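Local atomic coordinates of putative O-acetylhomoserine (Thiol)-lyase (Campylobacter jejuni, PDB entry 4OC9), a protein that probably uses pyridoxal 5'-phosphate to catalyse transfer of the aminocarboxypropyl group of O-acetylhomoserine to sulfide or a thiol. Residues 88-91 with 92-95; 264-267 with 268-272; 320-324 with 325-329. All coordinates share one frame; numbering follows the deposited sequence.

Contact 1. Residues 88-91 with 92-95; sequences CFYA and LINL
Ile93 lays the end of its longer branch over one face of the Phe89 ring, a CH-pi contact four residues along the helix. Its CD1 lies 3.8 Å from the Phe89 ring centroid, displaced toward the rim, while CG2, the other branch, comes within 3.4 Å of Phe89 CE1. The forked side chain thus uses both branches on the ring, CD1 over the face and CG2 against CE1. Ile93 CG1 stands between its own backbone N and carbonyl carbon (chi1 63°), which carries CD1 back along the helix and places CG1 3.3 Å from Phe89 O. The same CD1 also reaches Tyr90 CD1, obliquely and more loosely, at 4.2 Å. Beneath these side chains runs ordinary helical pairing, with Ile93 N bonded almost straight to Phe89 O at 3.0 Å and Leu92 N to Cys88 O at 3.1 Å. This is helix 84-93, which in the fold-type I PLP domain packs against the large mixed sheet. Leu92 leans its CG to 3.4 Å from Cys88 O, and its side chain, branched and aliphatic, touches both Ile179 of strand 177-181 and Ile116 of helix 110-119. Tyr90 and Asn94 instead send polar ends to helix 257-270 and its exit: Tyr90 OH bonds Ala272 N, and the amide of Asn94 pairs with Trp266 NE1 through OD1 and with Phe258 O through ND2.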
ATOM      1  N   CYS D  88       0.609 -24.289  -6.357  1.00 11.61           N
ATOM      2  CA  CYS D  88       0.570 -25.768  -6.393  1.00 13.09           C
ATOM      3  C   CYS D  88      -0.545 -26.220  -7.364  1.00 13.90           C
ATOM      4  O   CYS D  88      -0.315 -27.035  -8.243  1.00 14.70           O
ATOM      5  CB  CYS D  88       0.382 -26.362  -5.005  1.00 12.71           C
ATOM      6  SG  CYS D  88       1.749 -26.093  -3.849  1.00 13.87           S
ATOM      7  N   PHE D  89      -1.722 -25.605  -7.239  1.00 15.46           N
ATOM      8  CA  PHE D  89      -2.879 -25.892  -8.098  1.00 15.35           C
ATOM      9  C   PHE D  89      -2.537 -25.663  -9.584  1.00 15.73           C
ATOM     10  O   PHE D  89      -2.702 -26.557 -10.411  1.00 19.44           O
ATOM     11  CB  PHE D  89      -4.083 -25.120  -7.586  1.00 15.18           C
ATOM     12  CG  PHE D  89      -5.225 -25.096  -8.522  1.00 15.27           C
ATOM     13  CD1 PHE D  89      -5.809 -26.258  -8.950  1.00 16.71           C
ATOM     14  CD2 PHE D  89      -5.810 -23.876  -8.868  1.00 16.23           C
ATOM     15  CE1 PHE D  89      -6.908 -26.223  -9.801  1.00 18.60           C
ATOM     16  CE2 PHE D  89      -6.907 -23.818  -9.688  1.00 16.27           C
ATOM     17  CZ  PHE D  89      -7.467 -25.005 -10.166  1.00 18.66           C
ATOM     18  N   TYR D  90      -2.070 -24.465  -9.905  1.00 15.15           N
ATOM     19  CA  TYR D  90      -1.671 -24.105 -11.269  1.00 14.82           C
ATOM     20  C   TYR D  90      -0.601 -25.020 -11.851  1.00 14.74           C
ATOM     21  O   TYR D  90      -0.658 -25.348 -13.026  1.00 14.89           O
ATOM     22  CB  TYR D  90      -1.223 -22.636 -11.290  1.00 14.93           C
ATOM     23  CG  TYR D  90      -2.354 -21.641 -11.438  1.00 14.61           C
ATOM     24  CD1 TYR D  90      -3.600 -21.877 -10.868  1.00 14.86           C
ATOM     25  CD2 TYR D  90      -2.121 -20.385 -11.981  1.00 14.47           C
ATOM     26  CE1 TYR D  90      -4.627 -20.970 -10.991  1.00 14.50           C
ATOM     27  CE2 TYR D  90      -3.136 -19.452 -12.082  1.00 14.12           C
ATOM     28  CZ  TYR D  90      -4.383 -19.747 -11.577  1.00 14.28           C
ATOM     29  OH  TYR D  90      -5.400 -18.826 -11.659  1.00 13.85           O
ATOM     30  N   ALA D  91       0.351 -25.448 -11.034  1.00 14.30           N
ATOM     31  CA  ALA D  91       1.421 -26.331 -11.519  1.00 14.12           C
ATOM     32  C   ALA D  91       0.874 -27.718 -11.910  1.00 15.28           C
ATOM     33  O   ALA D  91       1.221 -28.259 -12.962  1.00 15.05           O
ATOM     34  CB  ALA D  91       2.517 -26.467 -10.506  1.00 13.81           C
ATOM     35  N   LEU D  92      -0.015 -28.247 -11.088  1.00 15.14           N
ATOM     36  CA  LEU D  92      -0.626 -29.533 -11.356  1.00 16.31           C
ATOM     37  C   LEU D  92      -1.577 -29.515 -12.577  1.00 16.32           C
ATOM     38  O   LEU D  92      -1.454 -30.336 -13.505  1.00 16.23           O
ATOM     39  CB  LEU D  92      -1.348 -30.023 -10.097  1.00 18.00           C
ATOM     40  CG  LEU D  92      -0.387 -30.315  -8.924  1.00 20.70           C
ATOM     41  CD1 LEU D  92      -1.122 -30.526  -7.605  1.00 21.23           C
ATOM     42  CD2 LEU D  92       0.513 -31.504  -9.232  1.00 20.46           C
ATOM     43  N   ILE D  93      -2.519 -28.573 -12.593  1.00 16.83           N
ATOM     44  CA  ILE D  93      -3.473 -28.490 -13.718  1.00 16.65           C
ATOM     45  C   ILE D  93      -2.802 -28.103 -15.015  1.00 15.59           C
ATOM     46  O   ILE D  93      -3.371 -28.348 -16.064  1.00 16.31           O
ATOM     47  CB  ILE D  93      -4.669 -27.554 -13.464  1.00 15.77           C
ATOM     48  CG1 ILE D  93      -4.179 -26.107 -13.280  1.00 17.10           C
ATOM     49  CG2 ILE D  93      -5.480 -28.064 -12.276  1.00 17.06           C
ATOM     50  CD1 ILE D  93      -5.275 -25.106 -12.985  1.00 16.11           C
ATOM     51  N   ASN D  94      -1.604 -27.531 -14.968  1.00 15.74           N
ATOM     52  CA  ASN D  94      -0.962 -27.154 -16.211  1.00 16.50           C
ATOM     53  C   ASN D  94      -0.394 -28.411 -16.852  1.00 19.36           C
ATOM     54  O   ASN D  94       0.028 -28.397 -18.009  1.00 18.41           O
ATOM     55  CB  ASN D  94       0.195 -26.189 -15.976  1.00 17.16           C
ATOM     56  CG  ASN D  94       0.599 -25.453 -17.238  1.00 17.28           C
ATOM     57  OD1 ASN D  94      -0.247 -25.161 -18.092  1.00 16.78           O
ATOM     58  ND2 ASN D  94       1.843 -25.046 -17.312  1.00 17.42           N
ATOM     59  N   LEU D  95      -0.352 -29.485 -16.063  1.00 21.84           N
ATOM     60  CA  LEU D  95       0.173 -30.782 -16.479  1.00 22.61           C
ATOM     61  C   LEU D  95      -0.866 -31.897 -16.583  1.00 22.19           C
ATOM     62  O   LEU D  95      -0.775 -32.726 -17.483  1.00 21.41           O
ATOM     63  CB  LEU D  95       1.239 -31.231 -15.485  1.00 23.77           C
ATOM     64  CG  LEU D  95       2.472 -30.334 -15.370  1.00 24.73           C
ATOM     65  CD1 LEU D  95       3.359 -30.768 -14.219  1.00 23.67           C
ATOM     66  CD2 LEU D  95       3.234 -30.303 -16.685  1.00 25.66           C
TER

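Contact 2. Residues 264-267 with 268-272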
ATOM      1  N   ILE D 264      -1.445 -17.403 -20.321  1.00 16.66           N
ATOM      2  CA  ILE D 264      -2.549 -17.292 -21.287  1.00 15.38           C
ATOM      3  C   ILE D 264      -3.781 -18.148 -20.978  1.00 15.48           C
ATOM      4  O   ILE D 264      -4.859 -17.902 -21.527  1.00 12.72           O
ATOM      5  CB  ILE D 264      -2.084 -17.554 -22.728  1.00 15.42           C
ATOM      6  CG1 ILE D 264      -1.737 -19.030 -22.955  1.00 16.57           C
ATOM      7  CG2 ILE D 264      -0.947 -16.608 -23.062  1.00 15.29           C
ATOM      8  CD1 ILE D 264      -1.369 -19.348 -24.393  1.00 16.21           C
ATOM      9  N   THR D 265      -3.620 -19.136 -20.104  1.00 14.66           N
ATOM     10  CA  THR D 265      -4.747 -19.970 -19.770  1.00 16.30           C
ATOM     11  C   THR D 265      -5.173 -19.928 -18.297  1.00 16.65           C
ATOM     12  O   THR D 265      -6.256 -19.433 -17.998  1.00 19.88           O
ATOM     13  CB  THR D 265      -4.499 -21.436 -20.177  1.00 16.16           C
ATOM     14  OG1 THR D 265      -4.180 -21.508 -21.570  1.00 16.77           O
ATOM     15  CG2 THR D 265      -5.724 -22.276 -19.890  1.00 16.97           C
ATOM     16  N   TRP D 266      -4.299 -20.340 -17.377  1.00 16.95           N
ATOM     17  CA  TRP D 266      -4.672 -20.369 -15.964  1.00 14.84           C
ATOM     18  C   TRP D 266      -4.846 -18.994 -15.292  1.00 14.09           C
ATOM     19  O   TRP D 266      -5.797 -18.799 -14.529  1.00 12.87           O
ATOM     20  CB  TRP D 266      -3.757 -21.284 -15.214  1.00 16.18           C
ATOM     21  CG  TRP D 266      -3.634 -22.633 -15.916  1.00 18.09           C
ATOM     22  CD1 TRP D 266      -2.505 -23.167 -16.458  1.00 18.05           C
ATOM     23  CD2 TRP D 266      -4.694 -23.522 -16.271  1.00 16.91           C
ATOM     24  NE1 TRP D 266      -2.775 -24.365 -17.023  1.00 18.75           N
ATOM     25  CE2 TRP D 266      -4.116 -24.606 -16.941  1.00 18.80           C
ATOM     26  CE3 TRP D 266      -6.076 -23.533 -16.039  1.00 18.72           C
ATOM     27  CZ2 TRP D 266      -4.873 -25.708 -17.412  1.00 18.36           C
ATOM     28  CZ3 TRP D 266      -6.826 -24.626 -16.496  1.00 19.18           C
ATOM     29  CH2 TRP D 266      -6.216 -25.700 -17.168  1.00 18.06           C
ATOM     30  N   LEU D 267      -3.935 -18.064 -15.523  1.00 12.77           N
ATOM     31  CA  LEU D 267      -4.111 -16.737 -14.949  1.00 13.19           C
ATOM     32  C   LEU D 267      -5.251 -16.037 -15.680  1.00 14.34           C
ATOM     33  O   LEU D 267      -6.144 -15.498 -15.054  1.00 12.05           O
ATOM     34  CB  LEU D 267      -2.853 -15.855 -15.019  1.00 12.51           C
ATOM     35  CG  LEU D 267      -1.790 -16.086 -13.970  1.00 11.63           C
ATOM     36  CD1 LEU D 267      -0.500 -15.343 -14.270  1.00 12.07           C
ATOM     37  CD2 LEU D 267      -2.361 -15.660 -12.618  1.00 11.26           C
ATOM     38  N   ARG D 268      -5.224 -16.093 -17.000  1.00 16.17           N
ATOM     39  CA  ARG D 268      -6.247 -15.428 -17.767  1.00 18.81           C
ATOM     40  C   ARG D 268      -7.653 -15.870 -17.488  1.00 18.51           C
ATOM     41  O   ARG D 268      -8.543 -15.045 -17.366  1.00 17.84           O
ATOM     42  CB  ARG D 268      -5.977 -15.570 -19.255  1.00 24.70           C
ATOM     43  CG  ARG D 268      -6.931 -14.749 -20.095  1.00 29.74           C
ATOM     44  CD  ARG D 268      -6.520 -14.725 -21.557  1.00 40.20           C
ATOM     45  NE  ARG D 268      -7.281 -13.708 -22.311  1.00 48.37           N
ATOM     46  CZ  ARG D 268      -7.106 -13.409 -23.603  1.00 49.92           C
ATOM     47  NH1 ARG D 268      -6.200 -14.042 -24.343  1.00 54.42           N
ATOM     48  NH2 ARG D 268      -7.847 -12.465 -24.162  1.00 50.29           N
ATOM     49  N   ASP D 269      -7.861 -17.170 -17.354  1.00 18.91           N
ATOM     50  CA  ASP D 269      -9.221 -17.681 -17.124  1.00 19.61           C
ATOM     51  C   ASP D 269      -9.605 -17.987 -15.665  1.00 16.18           C
ATOM     52  O   ASP D 269     -10.768 -17.909 -15.326  1.00 13.00           O
ATOM     53  CB  ASP D 269      -9.443 -18.931 -18.004  1.00 22.37           C
ATOM     54  CG  ASP D 269      -9.199 -18.669 -19.514  1.00 23.82           C
ATOM     55  OD1 ASP D 269      -9.063 -17.501 -19.937  1.00 27.13           O
ATOM     56  OD2 ASP D 269      -9.139 -19.662 -20.284  1.00 28.36           O
ATOM     57  N   LEU D 270      -8.659 -18.427 -14.845  1.00 14.73           N
ATOM     58  CA  LEU D 270      -8.956 -18.754 -13.427  1.00 15.11           C
ATOM     59  C   LEU D 270      -8.683 -17.564 -12.513  1.00 14.82           C
ATOM     60  O   LEU D 270      -9.276 -17.450 -11.432  1.00 14.80           O
ATOM     61  CB  LEU D 270      -8.267 -20.028 -12.962  1.00 15.80           C
ATOM     62  CG  LEU D 270      -8.813 -21.420 -13.368  1.00 17.89           C
ATOM     63  CD1 LEU D 270      -9.274 -21.427 -14.797  1.00 17.73           C
ATOM     64  CD2 LEU D 270      -7.932 -22.660 -13.108  1.00 18.53           C
ATOM     65  N   GLY D 271      -7.774 -16.693 -12.944  1.00 13.11           N
ATOM     66  CA  GLY D 271      -7.477 -15.463 -12.226  1.00 11.90           C
ATOM     67  C   GLY D 271      -6.960 -15.345 -10.823  1.00 10.72           C
ATOM     68  O   GLY D 271      -7.412 -14.461 -10.087  1.00  9.79           O
ATOM     69  N   ALA D 272      -6.035 -16.212 -10.452  1.00 11.33           N
ATOM     70  CA  ALA D 272      -5.436 -16.191  -9.121  1.00 12.23           C
ATOM     71  C   ALA D 272      -4.204 -15.286  -9.215  1.00 12.49           C
ATOM     72  O   ALA D 272      -3.073 -15.674  -8.978  1.00 13.02           O
ATOM     73  CB  ALA D 272      -5.058 -17.573  -8.676  1.00 13.09           C
TER
HETATM   74  O   HOH W   1      -7.425 -17.666 -22.582  1.00 28.19           O
HETATM   75  O   HOH W   2      -7.353 -20.565 -22.703  1.00 25.25           O
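The carbonyl oxygen of Trp266 is gripped by two backbone amides: Leu270 N donates to Trp266 O at 2.9 Å, from above the carbonyl plane, and Gly271 N adds a weak bond at 3.3 Å. A further hydrogen bond is probable, with Tyr90 OH of helix 84-93. Gly271 N is itself shared, since it also bonds weakly to Leu267 O at 2.9 Å, so the helical pattern frays between four- and five-residue spacing. One residue earlier Asp269 N gives Thr265 O a bond of 2.8 Å. The carboxylate of Asp269 turns back along the helix (chi1 -56°, CG beside its own N), and each oxygen takes a water: one water joins OD1 to Ile264 O, and the other meets OD2 and, only weakly, Thr265 OG1. Asp269 OD2 also bonds Thr119 OG1 of the second subunit, so an acid suits this buried interface position. On the apolar side, Trp266 and Leu270 run alongside each other, Leu270 CD2 lying 3.6 Å from Trp266 CE3, while Thr265 CG2 covers the centre of one indole face. Arg268 keeps its aliphatic part near Ile264 O, CB at 3.4 Å, and then stretches away to Tyr245 OH, which also bonds Ile264 O. Gly271 O accepts from Ser83 OG of the second subunit. Gly271 is the C' residue, just past helix 257-270, and its positive phi (60°), easy without a CB, together with the weak five-residue bond to Trp266 O resembles the alpha-L C-capping motif, here where the second subunit packs.

Contact 3. Residues 320-324 with 325-329; sequences TLASN and AYHNL
The imidazole of His327 lies flat over the backbone of Ala322, whose CA sits 3.7 Å from the ring centroid and only 6° off its normal, a CH-pi contact over the middle of the face. The Ala322 CB points away, so the ring meets CA itself. His327 CE1 also approaches Thr320 O, at 3.3 Å. Beyond this first shell, the ring's turn is set in part by a hydrogen bond from ND1 to Pro319 O, and the side chain is carried over the loop because CG is anti to the backbone N (chi1 -174°). The backbone below is held by His327 N, which donates to Asn324 O at 3.1 Å from well above the carbonyl plane. A water then bridges Asn324 O to Asn328 N, supplying a partner to an amide in the first turn of the helix. Asn324 N in turn bonds Leu321 O at 2.8 Å. Tyr326, at the N-cap position, meets Asn324 ND2 near its ring edge and sends its OH to Asp133 and Lys107. Two type I turns sharing Asn324 thus lead from strand 315-317 into the N-terminus of helix 327-333.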
ATOM      1  N   THR D 320      19.792 -31.026  11.508  1.00 15.05           N
ATOM      2  CA  THR D 320      21.143 -30.827  11.959  1.00 13.27           C
ATOM      3  C   THR D 320      21.493 -31.816  13.080  1.00 14.65           C
ATOM      4  O   THR D 320      22.675 -32.001  13.390  1.00 12.41           O
ATOM      5  CB  THR D 320      21.384 -29.407  12.480  1.00 13.69           C
ATOM      6  OG1 THR D 320      20.595 -29.181  13.653  1.00 13.38           O
ATOM      7  CG2 THR D 320      21.085 -28.400  11.437  1.00 13.97           C
ATOM      8  N   LEU D 321      20.485 -32.424  13.713  1.00 14.39           N
ATOM      9  CA  LEU D 321      20.740 -33.383  14.780  1.00 15.11           C
ATOM     10  C   LEU D 321      21.293 -34.677  14.151  1.00 17.63           C
ATOM     11  O   LEU D 321      20.625 -35.309  13.340  1.00 19.80           O
ATOM     12  CB  LEU D 321      19.470 -33.649  15.583  1.00 14.46           C
ATOM     13  CG  LEU D 321      18.907 -32.480  16.384  1.00 13.41           C
ATOM     14  CD1 LEU D 321      17.561 -32.818  17.020  1.00 14.09           C
ATOM     15  CD2 LEU D 321      19.884 -32.040  17.438  1.00 12.71           C
ATOM     16  N   ALA D 322      22.519 -35.048  14.528  1.00 16.16           N
ATOM     17  CA  ALA D 322      23.212 -36.228  14.009  1.00 14.94           C
ATOM     18  C   ALA D 322      22.442 -37.545  14.058  1.00 15.48           C
ATOM     19  O   ALA D 322      22.678 -38.434  13.241  1.00 14.53           O
ATOM     20  CB  ALA D 322      24.551 -36.382  14.729  1.00 15.39           C
ATOM     21  N   SER D 323      21.544 -37.681  15.024  1.00 16.28           N
ATOM     22  CA  SER D 323      20.735 -38.890  15.164  1.00 16.22           C
ATOM     23  C   SER D 323      19.502 -38.851  14.290  1.00 16.44           C
ATOM     24  O   SER D 323      18.761 -39.850  14.162  1.00 17.46           O
ATOM     25  CB  SER D 323      20.265 -39.047  16.609  1.00 16.81           C
ATOM     26  OG  SER D 323      21.352 -39.156  17.490  1.00 16.60           O
ATOM     27  N   ASN D 324      19.234 -37.718  13.683  1.00 17.82           N
ATOM     28  CA  ASN D 324      18.031 -37.617  12.860  1.00 18.44           C
ATOM     29  C   ASN D 324      18.145 -38.492  11.594  1.00 16.23           C
ATOM     30  O   ASN D 324      19.193 -38.575  10.986  1.00 16.22           O
ATOM     31  CB  ASN D 324      17.748 -36.173  12.480  1.00 18.28           C
ATOM     32  CG  ASN D 324      16.295 -35.991  12.074  1.00 19.49           C
ATOM     33  OD1 ASN D 324      15.364 -36.192  12.880  1.00 25.90           O
ATOM     34  ND2 ASN D 324      16.093 -35.524  10.909  1.00 19.54           N
ATOM     35  N   ALA D 325      17.026 -39.054  11.161  1.00 15.48           N
ATOM     36  CA  ALA D 325      16.970 -39.939   9.992  1.00 16.23           C
ATOM     37  C   ALA D 325      17.278 -39.256   8.650  1.00 15.59           C
ATOM     38  O   ALA D 325      17.615 -39.925   7.690  1.00 16.71           O
ATOM     39  CB  ALA D 325      15.595 -40.592   9.915  1.00 16.70           C
ATOM     40  N   TYR D 326      17.129 -37.944   8.592  1.00 15.20           N
ATOM     41  CA  TYR D 326      17.399 -37.235   7.382  1.00 14.35           C
ATOM     42  C   TYR D 326      18.718 -36.493   7.422  1.00 13.62           C
ATOM     43  O   TYR D 326      19.020 -35.749   6.507  1.00 13.68           O
ATOM     44  CB  TYR D 326      16.226 -36.285   7.086  1.00 15.28           C
ATOM     45  CG  TYR D 326      14.949 -37.062   6.921  1.00 15.19           C
ATOM     46  CD1 TYR D 326      14.689 -37.743   5.746  1.00 15.42           C
ATOM     47  CD2 TYR D 326      14.001 -37.133   7.939  1.00 15.75           C
ATOM     48  CE1 TYR D 326      13.535 -38.499   5.600  1.00 15.79           C
ATOM     49  CE2 TYR D 326      12.833 -37.889   7.793  1.00 15.59           C
ATOM     50  CZ  TYR D 326      12.611 -38.562   6.624  1.00 14.89           C
ATOM     51  OH  TYR D 326      11.459 -39.272   6.457  1.00 16.01           O
ATOM     52  N   HIS D 327      19.518 -36.732   8.453  1.00 13.50           N
ATOM     53  CA  HIS D 327      20.809 -36.043   8.616  1.00 15.12           C
ATOM     54  C   HIS D 327      21.776 -36.228   7.436  1.00 14.99           C
ATOM     55  O   HIS D 327      22.394 -35.261   6.999  1.00 14.22           O
ATOM     56  CB  HIS D 327      21.453 -36.398   9.970  1.00 15.00           C
ATOM     57  CG  HIS D 327      22.704 -35.628  10.269  1.00 15.09           C
ATOM     58  ND1 HIS D 327      22.690 -34.360  10.806  1.00 15.21           N
ATOM     59  CD2 HIS D 327      24.012 -35.977  10.166  1.00 14.58           C
ATOM     60  CE1 HIS D 327      23.933 -33.954  11.010  1.00 14.63           C
ATOM     61  NE2 HIS D 327      24.754 -34.913  10.616  1.00 14.44           N
ATOM     62  N   ASN D 328      21.919 -37.453   6.945  1.00 16.66           N
ATOM     63  CA  ASN D 328      22.793 -37.718   5.780  1.00 16.37           C
ATOM     64  C   ASN D 328      22.293 -37.024   4.509  1.00 15.55           C
ATOM     65  O   ASN D 328      23.078 -36.485   3.740  1.00 14.22           O
ATOM     66  CB  ASN D 328      22.961 -39.210   5.529  1.00 15.50           C
ATOM     67  CG  ASN D 328      23.842 -39.870   6.561  1.00 16.05           C
ATOM     68  OD1 ASN D 328      24.669 -39.218   7.203  1.00 15.10           O
ATOM     69  ND2 ASN D 328      23.700 -41.179   6.701  1.00 16.79           N
ATOM     70  N   LEU D 329      20.982 -37.053   4.294  1.00 16.16           N
ATOM     71  CA  LEU D 329      20.387 -36.370   3.140  1.00 16.76           C
ATOM     72  C   LEU D 329      20.622 -34.851   3.310  1.00 15.83           C
ATOM     73  O   LEU D 329      20.830 -34.137   2.327  1.00 14.71           O
ATOM     74  CB  LEU D 329      18.902 -36.695   3.012  1.00 18.23           C
ATOM     75  CG  LEU D 329      18.657 -38.141   2.581  1.00 18.84           C
ATOM     76  CD1 LEU D 329      17.224 -38.598   2.726  1.00 18.86           C
ATOM     77  CD2 LEU D 329      19.119 -38.280   1.136  1.00 21.06           C
TER
HETATM   78  O   HOH W   3      21.238 -39.860   8.811  1.00 12.61           O

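Contacts 1 and 2 are buried and touch, their centres 12 Å apart: helices 84-93 and 257-270 pack on each other, Ile93 and Leu270 meeting, with amide, indole and hydroxyl groups supplying polar links within that apolar interface. Both also reach the second subunit, contact 2 more extensively. Contact 3 lies at the surface on the other side of the chain's centre, 32 Å from contact 1 and 41 Å from contact 2 between centres, and no other chain of the assembly touches it. The chemistry follows place: aliphatic-aromatic packing dominates contact 1, water enters at the helix end of contact 2 and the helix start of contact 3, and contact 3 adds a histidine lying over backbone.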